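Local coordinates for beta-fructofuranosidase (Bifidobacterium adolescentis, PDB 6NOB), which probably hydrolyses the terminal non-reducing beta-fructofuranoside residues of sucrose and related fructosides, as a glycoside hydrolase of family 32, at residues V535-V540 against V585-N590; G509-T514 against G622-V627; E459-V462 against A468-M471. All blocks are in the same frame, centred on the assembly; numbering follows the deposited sequence.

Contact 1: residues V535-V540 against V585-N590; sequences VLAKGV and VFFDRN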
loop_
_atom_site.group_PDB
_atom_site.type_symbol
_atom_site.label_atom_id
_atom_site.label_comp_id
_atom_site.label_asym_id
_atom_site.label_seq_id
_atom_site.Cartn_x
_atom_site.Cartn_y
_atom_site.Cartn_z
ATOM N N VAL A 535 -26.663 5.954 -5.212
ATOM C CA VAL A 535 -26.493 5.469 -3.845
ATOM C C VAL A 535 -25.713 4.159 -3.914
ATOM O O VAL A 535 -26.224 3.147 -4.395
ATOM C CB VAL A 535 -27.842 5.275 -3.144
ATOM C CG1 VAL A 535 -27.643 4.671 -1.761
ATOM C CG2 VAL A 535 -28.595 6.595 -3.061
ATOM N N LEU A 536 -24.469 4.178 -3.436
ATOM C CA LEU A 536 -23.605 3.010 -3.549
ATOM C C LEU A 536 -23.702 2.089 -2.337
ATOM O O LEU A 536 -23.675 0.863 -2.490
ATOM C CB LEU A 536 -22.153 3.449 -3.753
ATOM C CG LEU A 536 -21.899 4.516 -4.822
ATOM C CD1 LEU A 536 -20.416 4.850 -4.906
ATOM C CD2 LEU A 536 -22.426 4.064 -6.179
ATOM N N ALA A 537 -23.812 2.651 -1.135
ATOM C CA ALA A 537 -23.863 1.842 0.073
ATOM C C ALA A 537 -24.375 2.687 1.228
ATOM O O ALA A 537 -24.284 3.918 1.216
ATOM C CB ALA A 537 -22.492 1.253 0.418
ATOM N N LYS A 538 -24.919 1.997 2.226
ATOM C CA LYS A 538 -25.351 2.605 3.473
ATOM C C LYS A 538 -24.745 1.820 4.627
ATOM O O LYS A 538 -24.334 0.667 4.473
ATOM C CB LYS A 538 -26.881 2.626 3.605
ATOM C CG LYS A 538 -27.577 3.672 2.749
ATOM C CD LYS A 538 -28.995 3.246 2.398
ATOM C CE LYS A 538 -29.898 4.454 2.193
ATOM N NZ LYS A 538 -31.032 4.162 1.268
ATOM N N GLY A 539 -24.700 2.456 5.792
ATOM C CA GLY A 539 -24.161 1.805 6.967
ATOM C C GLY A 539 -24.270 2.644 8.221
ATOM O O GLY A 539 -25.257 3.360 8.420
ATOM N N VAL A 540 -23.251 2.572 9.070
ATOM C CA VAL A 540 -23.264 3.244 10.362
ATOM C C VAL A 540 -21.858 3.747 10.663
ATOM O O VAL A 540 -20.870 3.046 10.424
ATOM C CB VAL A 540 -23.775 2.305 11.476
ATOM C CG1 VAL A 540 -23.300 2.770 12.836
ATOM C CG2 VAL A 540 -25.296 2.221 11.447
ATOM N N VAL A 585 -18.032 0.990 -10.964
ATOM C CA VAL A 585 -17.992 0.958 -9.505
ATOM C C VAL A 585 -17.634 -0.443 -9.033
ATOM O O VAL A 585 -18.263 -1.424 -9.447
ATOM C CB VAL A 585 -19.336 1.392 -8.889
ATOM C CG1 VAL A 585 -19.249 1.387 -7.372
ATOM C CG2 VAL A 585 -19.741 2.764 -9.404
ATOM N N PHE A 586 -16.628 -0.534 -8.164
ATOM C CA PHE A 586 -16.331 -1.737 -7.392
ATOM C C PHE A 586 -16.578 -1.406 -5.925
ATOM O O PHE A 586 -15.852 -0.592 -5.343
ATOM C CB PHE A 586 -14.886 -2.201 -7.583
ATOM C CG PHE A 586 -14.550 -2.665 -8.975
ATOM C CD1 PHE A 586 -14.262 -1.754 -9.978
ATOM C CD2 PHE A 586 -14.478 -4.017 -9.267
ATOM C CE1 PHE A 586 -13.934 -2.180 -11.252
ATOM C CE2 PHE A 586 -14.152 -4.452 -10.541
ATOM C CZ PHE A 586 -13.879 -3.530 -11.535
ATOM N N PHE A 587 -17.590 -2.026 -5.323
ATOM C CA PHE A 587 -17.810 -1.917 -3.886
ATOM C C PHE A 587 -17.654 -3.290 -3.255
ATOM O O PHE A 587 -18.376 -4.227 -3.613
ATOM C CB PHE A 587 -19.183 -1.338 -3.547
ATOM C CG PHE A 587 -19.381 -1.132 -2.076
ATOM C CD1 PHE A 587 -18.780 -0.064 -1.431
ATOM C CD2 PHE A 587 -20.131 -2.027 -1.328
ATOM C CE1 PHE A 587 -18.940 0.123 -0.070
ATOM C CE2 PHE A 587 -20.295 -1.845 0.033
ATOM C CZ PHE A 587 -19.697 -0.769 0.663
ATOM N N ASP A 588 -16.731 -3.399 -2.297
ATOM C CA ASP A 588 -16.336 -4.677 -1.711
ATOM C C ASP A 588 -16.514 -4.599 -0.191
ATOM O O ASP A 588 -15.542 -4.490 0.560
ATOM C CB ASP A 588 -14.898 -5.025 -2.104
ATOM C CG ASP A 588 -14.463 -6.388 -1.604
ATOM O OD1 ASP A 588 -15.339 -7.221 -1.283
ATOM O OD2 ASP A 588 -13.239 -6.624 -1.537
ATOM N N ARG A 589 -17.776 -4.637 0.249
ATOM C CA ARG A 589 -18.160 -4.716 1.657
ATOM C C ARG A 589 -17.804 -3.464 2.456
ATOM O O ARG A 589 -18.684 -2.857 3.078
ATOM C CB ARG A 589 -17.539 -5.957 2.307
ATOM C CG ARG A 589 -18.178 -7.263 1.849
ATOM C CD ARG A 589 -17.230 -8.438 2.010
ATOM N NE ARG A 589 -16.941 -8.721 3.413
ATOM C CZ ARG A 589 -17.681 -9.513 4.182
ATOM N NH1 ARG A 589 -18.761 -10.103 3.686
ATOM N NH2 ARG A 589 -17.342 -9.716 5.448
ATOM N N ASN A 590 -16.527 -3.064 2.464
ATOM C CA ASN A 590 -16.134 -1.908 3.262
ATOM C C ASN A 590 -15.177 -0.974 2.525
ATOM O O ASN A 590 -14.429 -0.237 3.176
ATOM C CB ASN A 590 -15.504 -2.346 4.592
ATOM C CG ASN A 590 -14.216 -3.133 4.406
ATOM O OD1 ASN A 590 -13.794 -3.412 3.282
ATOM N ND2 ASN A 590 -13.581 -3.490 5.517
#
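Leu-536 opens the contact by setting the methyl CD2 against CG1 of Val-585, 4.3 Å away, a loose apolar touch between one sheet of a beta-sandwich and the other. Its CB points toward the facing strand; CD1 continues the chain anti to CA, while CD2, the side branch, is the methyl that meets the valine.

Next in sequence, Ala-537 also points at the opposing sheet, where a regular strand would turn it the other way. The cause is a classic beta bulge: Leu-536 and Ala-537 both face Leu-550 of the adjacent strand, and Leu-536 has a helix-like psi of -39°. The methyl CB of Ala-537 hangs over one face of the Phe-587 ring, 3.4 Å above its plane and displaced toward the rim. Ala-537 CB lies 3.5 Å from Phe-587 CZ. Its distance to the centroid of the Phe-587 ring is 3.9 Å, at 27° off the normal, a CH-pi contact. On Phe-587, CG stands anti to the backbone N (chi1 -176°), which carries the ring out toward Ala-537.

No hydrogen bond joins the segments; the contact consists of buried hydrocarbon and a ring face. Strand 532-540 runs between strands 547-555 and 614-620 in its own sheet, and Leu-536 also touches Leu-550 and Leu-616 there. Across the sandwich, strand 582-588 lies between 519-526 and 591-596, with Val-592 touching Leu-536, Val-585 and Phe-587. Beyond it, the carboxylate of Asp-588 accepts hydrogen bonds from the backbone N of Gly-119 and Ala-120 and is also hydrogen-bonded to His-121 ND1, tying the strand's end to residues 119-121.

Contact 2: residues G509-T514 against G622-V627; sequences GDMVVT and GKIDAV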
loop_
_atom_site.group_PDB
_atom_site.type_symbol
_atom_site.label_atom_id
_atom_site.label_comp_id
_atom_site.label_asym_id
_atom_site.label_seq_id
_atom_site.Cartn_x
_atom_site.Cartn_y
_atom_site.Cartn_z
ATOM N N GLY A 509 -38.777 5.684 -11.292
ATOM C CA GLY A 509 -37.654 6.497 -11.704
ATOM C C GLY A 509 -36.312 6.052 -11.168
ATOM O O GLY A 509 -35.281 6.368 -11.777
ATOM N N ASP A 510 -36.284 5.335 -10.049
ATOM C CA ASP A 510 -35.050 4.778 -9.516
ATOM C C ASP A 510 -34.795 3.402 -10.117
ATOM O O ASP A 510 -35.715 2.591 -10.253
ATOM C CB ASP A 510 -35.119 4.664 -7.990
ATOM C CG ASP A 510 -34.693 5.937 -7.286
ATOM O OD1 ASP A 510 -34.332 6.912 -7.974
ATOM O OD2 ASP A 510 -34.715 5.961 -6.038
ATOM N N MET A 511 -33.544 3.150 -10.483
ATOM C CA MET A 511 -33.089 1.813 -10.839
ATOM C C MET A 511 -32.409 1.204 -9.620
ATOM O O MET A 511 -31.519 1.824 -9.028
ATOM C CB MET A 511 -32.133 1.851 -12.032
ATOM C CG MET A 511 -32.742 2.452 -13.291
ATOM S SD MET A 511 -31.660 2.337 -14.729
ATOM C CE MET A 511 -32.634 3.203 -15.961
ATOM N N VAL A 512 -32.839 0.005 -9.236
ATOM C CA VAL A 512 -32.422 -0.617 -7.985
ATOM C C VAL A 512 -31.808 -1.976 -8.290
ATOM O O VAL A 512 -32.363 -2.757 -9.072
ATOM C CB VAL A 512 -33.600 -0.756 -7.001
ATOM C CG1 VAL A 512 -33.146 -1.422 -5.712
ATOM C CG2 VAL A 512 -34.215 0.607 -6.711
ATOM N N VAL A 513 -30.661 -2.252 -7.672
ATOM C CA VAL A 513 -29.982 -3.539 -7.768
ATOM C C VAL A 513 -29.658 -4.001 -6.353
ATOM O O VAL A 513 -28.985 -3.283 -5.603
ATOM C CB VAL A 513 -28.702 -3.460 -8.616
ATOM C CG1 VAL A 513 -27.876 -4.728 -8.449
ATOM C CG2 VAL A 513 -29.044 -3.236 -10.079
ATOM N N THR A 514 -30.136 -5.189 -5.988
ATOM C CA THR A 514 -29.796 -5.779 -4.699
ATOM C C THR A 514 -28.443 -6.474 -4.795
ATOM O O THR A 514 -28.215 -7.286 -5.696
ATOM C CB THR A 514 -30.871 -6.771 -4.254
ATOM O OG1 THR A 514 -32.130 -6.096 -4.146
ATOM C CG2 THR A 514 -30.515 -7.373 -2.902
ATOM N N GLY A 622 -31.334 13.297 -16.489
ATOM C CA GLY A 622 -31.177 12.964 -17.894
ATOM C C GLY A 622 -31.563 11.526 -18.170
ATOM O O GLY A 622 -32.470 10.972 -17.536
ATOM N N LYS A 623 -30.871 10.908 -19.118
ATOM C CA LYS A 623 -31.168 9.543 -19.523
ATOM C C LYS A 623 -30.033 8.609 -19.126
ATOM O O LYS A 623 -28.854 8.960 -19.243
ATOM C CB LYS A 623 -31.411 9.452 -21.031
ATOM C CG LYS A 623 -31.824 8.062 -21.496
ATOM C CD LYS A 623 -31.311 7.761 -22.897
ATOM C CE LYS A 623 -31.917 6.476 -23.454
ATOM N NZ LYS A 623 -32.184 6.568 -24.918
ATOM N N ILE A 624 -30.400 7.424 -18.646
ATOM C CA ILE A 624 -29.457 6.347 -18.372
ATOM C C ILE A 624 -29.504 5.387 -19.553
ATOM O O ILE A 624 -30.564 4.833 -19.870
ATOM C CB ILE A 624 -29.787 5.627 -17.053
ATOM C CG1 ILE A 624 -29.690 6.598 -15.875
ATOM C CG2 ILE A 624 -28.853 4.443 -16.838
ATOM C CD1 ILE A 624 -30.653 6.296 -14.749
ATOM N N ASP A 625 -28.362 5.199 -20.217
ATOM C CA ASP A 625 -28.330 4.360 -21.411
ATOM C C ASP A 625 -28.341 2.876 -21.058
ATOM O O ASP A 625 -29.093 2.097 -21.652
ATOM C CB ASP A 625 -27.105 4.699 -22.264
ATOM C CG ASP A 625 -27.351 5.867 -23.208
ATOM O OD1 ASP A 625 -28.518 6.101 -23.586
ATOM O OD2 ASP A 625 -26.369 6.549 -23.576
ATOM N N ALA A 626 -27.516 2.464 -20.096
ATOM C CA ALA A 626 -27.397 1.048 -19.775
ATOM C C ALA A 626 -26.871 0.889 -18.357
ATOM O O ALA A 626 -26.189 1.770 -17.825
ATOM C CB ALA A 626 -26.480 0.322 -20.767
ATOM N N VAL A 627 -27.195 -0.258 -17.757
ATOM C CA VAL A 627 -26.732 -0.620 -16.420
ATOM C C VAL A 627 -26.287 -2.076 -16.451
ATOM O O VAL A 627 -27.089 -2.967 -16.753
ATOM C CB VAL A 627 -27.819 -0.414 -15.347
ATOM C CG1 VAL A 627 -27.393 -1.046 -14.030
ATOM C CG2 VAL A 627 -28.108 1.068 -15.156
#
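The two sheets of the C-terminal beta-sandwich meet here near one edge of each sheet, where Met-511 of strand 510-515 reaches across to Ile-624 and Val-627 of strand 624-632. With CG anti to the carbonyl carbon (chi1 -59°) and the chain extended beyond it, the thioether is carried into the gap between the sheets. Met-511 and Ile-624 meet tip to tip: CE of Met-511 lies 3.9 Å from both CD1 and CB of Ile-624. Val-627 instead slides past the methionine in the opposite direction, its CG2 3.8 Å from Met-511 SD. Met-511 SD is also 4.1 Å from Ile-624 CD1, so both residues flank the sulfur. An alanine at Met-511 would remove the whole thioether and is likely to open a gap between the sheets, with Ile-624 and Val-627 losing their shared partner. Ile-624 and Val-627, three apart, both face inward because Asp-625 and Ala-626 form a classic beta bulge opposite His-525. On the flanks, Ile-624 also touches Ile-618 and Val-627 touches Val-504. Apolar packing between two facing antiparallel sheets is characteristic of a beta-sandwich, here the C-terminal one that accompanies the propeller in this family.

Contact 3: residues E459-V462 against A468-M471; sequences EMRV and ANGM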
loop_
_atom_site.group_PDB
_atom_site.type_symbol
_atom_site.label_atom_id
_atom_site.label_comp_id
_atom_site.label_asym_id
_atom_site.label_seq_id
_atom_site.Cartn_x
_atom_site.Cartn_y
_atom_site.Cartn_z
ATOM N N GLU A 459 -11.815 7.073 8.923
ATOM C CA GLU A 459 -12.062 6.608 10.289
ATOM C C GLU A 459 -13.128 5.515 10.319
ATOM O O GLU A 459 -14.057 5.539 11.129
ATOM C CB GLU A 459 -12.444 7.774 11.207
ATOM C CG GLU A 459 -11.514 8.963 11.091
ATOM C CD GLU A 459 -11.759 10.009 12.164
ATOM O OE1 GLU A 459 -12.676 9.822 12.994
ATOM O OE2 GLU A 459 -11.023 11.019 12.174
ATOM N N MET A 460 -12.988 4.545 9.417
ATOM C CA MET A 460 -13.927 3.440 9.320
ATOM C C MET A 460 -13.471 2.196 10.072
ATOM O O MET A 460 -14.243 1.236 10.173
ATOM C CB MET A 460 -14.174 3.088 7.848
ATOM C CG MET A 460 -15.090 4.067 7.134
ATOM S SD MET A 460 -16.800 3.904 7.677
ATOM C CE MET A 460 -17.533 5.351 6.922
ATOM N N ARG A 461 -12.254 2.191 10.606
ATOM C CA ARG A 461 -11.704 1.029 11.289
ATOM C C ARG A 461 -11.739 1.233 12.797
ATOM O O ARG A 461 -11.435 2.320 13.296
ATOM C CB ARG A 461 -10.271 0.760 10.826
ATOM C CG ARG A 461 -10.167 0.410 9.350
ATOM C CD ARG A 461 -8.720 0.265 8.910
ATOM N NE ARG A 461 -8.616 -0.216 7.536
ATOM C CZ ARG A 461 -7.631 0.109 6.706
ATOM N NH1 ARG A 461 -6.659 0.920 7.109
ATOM N NH2 ARG A 461 -7.617 -0.372 5.472
ATOM N N VAL A 462 -12.116 0.180 13.518
ATOM C CA VAL A 462 -12.159 0.190 14.976
ATOM C C VAL A 462 -11.380 -1.015 15.482
ATOM O O VAL A 462 -11.615 -2.143 15.035
ATOM C CB VAL A 462 -13.605 0.165 15.510
ATOM C CG1 VAL A 462 -13.612 0.014 17.024
ATOM C CG2 VAL A 462 -14.342 1.427 15.099
ATOM N N ALA A 468 -7.734 -7.194 10.835
ATOM C CA ALA A 468 -6.553 -6.506 10.342
ATOM C C ALA A 468 -6.860 -5.027 10.146
ATOM O O ALA A 468 -8.010 -4.637 9.926
ATOM C CB ALA A 468 -6.065 -7.116 9.025
ATOM N N ASN A 469 -5.821 -4.204 10.243
ATOM C CA ASN A 469 -5.903 -2.782 9.925
ATOM C C ASN A 469 -5.040 -2.549 8.691
ATOM O O ASN A 469 -3.818 -2.398 8.796
ATOM C CB ASN A 469 -5.451 -1.917 11.097
ATOM C CG ASN A 469 -5.624 -0.426 10.827
ATOM O OD1 ASN A 469 -5.668 0.015 9.677
ATOM N ND2 ASN A 469 -5.722 0.356 11.893
ATOM N N GLY A 470 -5.679 -2.509 7.527
ATOM C CA GLY A 470 -4.971 -2.247 6.294
ATOM C C GLY A 470 -5.403 -3.147 5.158
ATOM O O GLY A 470 -5.633 -4.345 5.351
ATOM N N MET A 471 -5.530 -2.575 3.965
ATOM C CA MET A 471 -5.792 -3.361 2.772
ATOM C C MET A 471 -5.126 -2.677 1.589
ATOM O O MET A 471 -4.809 -1.485 1.631
ATOM C CB MET A 471 -7.296 -3.545 2.522
ATOM C CG MET A 471 -7.954 -2.405 1.770
ATOM S SD MET A 471 -9.681 -2.739 1.383
ATOM C CE MET A 471 -10.419 -2.689 3.012
#
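Arg-461, in the loop between strands 448-454 and 468-481, reaches Asn-469, Gly-470 and Met-471. From CB, which points toward the second segment, the chain runs extended to NE, with CG anti to the carbonyl carbon (chi1 -63°). CD comes 3.2 Å from OD1 of Asn-469, whose side chain crosses that of the arginine at about a right angle. Arg-461 NE lies 3.7 Å from both Asn-469 OD1 and Gly-470 N. At CZ the guanidinium turns a face to the backbone: Gly-470 N lies over its centre, 3.4 Å above the plane. NH1 gives a hydrogen bond to Asn-469 OD1 of 2.9 Å, but the angle at the hydrogen is just 117°, so the bond is weak; guanidinium and amide planes stand 64° apart. NH2 approaches CA of Gly-470 to 3.3 Å, and its hydrogen bond goes to the carbonyl O of Phe-454.

The carboxylate of Asp-456 accepts hydrogen bonds from the backbone N of Met-460 and Arg-461, holding the base of the arginine. Asn-469 pairs through its backbone with Arg-127 and Met-129 of strand 127-138, while Met-471 pairs with Phe-454 of strand 448-454. Leu-606, on strand 601-606 of the sandwich, packs on both Arg-461 and Met-471, so the arginine sits where propeller and sandwich join.

In the fold
Along the chain contact 3 comes first, in the catalytic domain, a five-bladed beta-propeller in this family; contacts 1 and 2 follow in the C-terminal beta-sandwich. Segment 509-514 precedes both halves of contact 1, and 622-627 follows them. Contacts 1 and 2 bridge the same two antiparallel sheets, of which 510-515 and 532-540 belong to one and 582-588 and 624-632 to the other; their centres lie about 17 Å apart. Contact 3 is about 15 Å from contact 1 and 32 Å from contact 2, centre to centre. Asn-590 OD1 packs 3.5 Å from Met-471 CE, so contacts 1 and 3 meet where sandwich and propeller join, with contact 2 farther out.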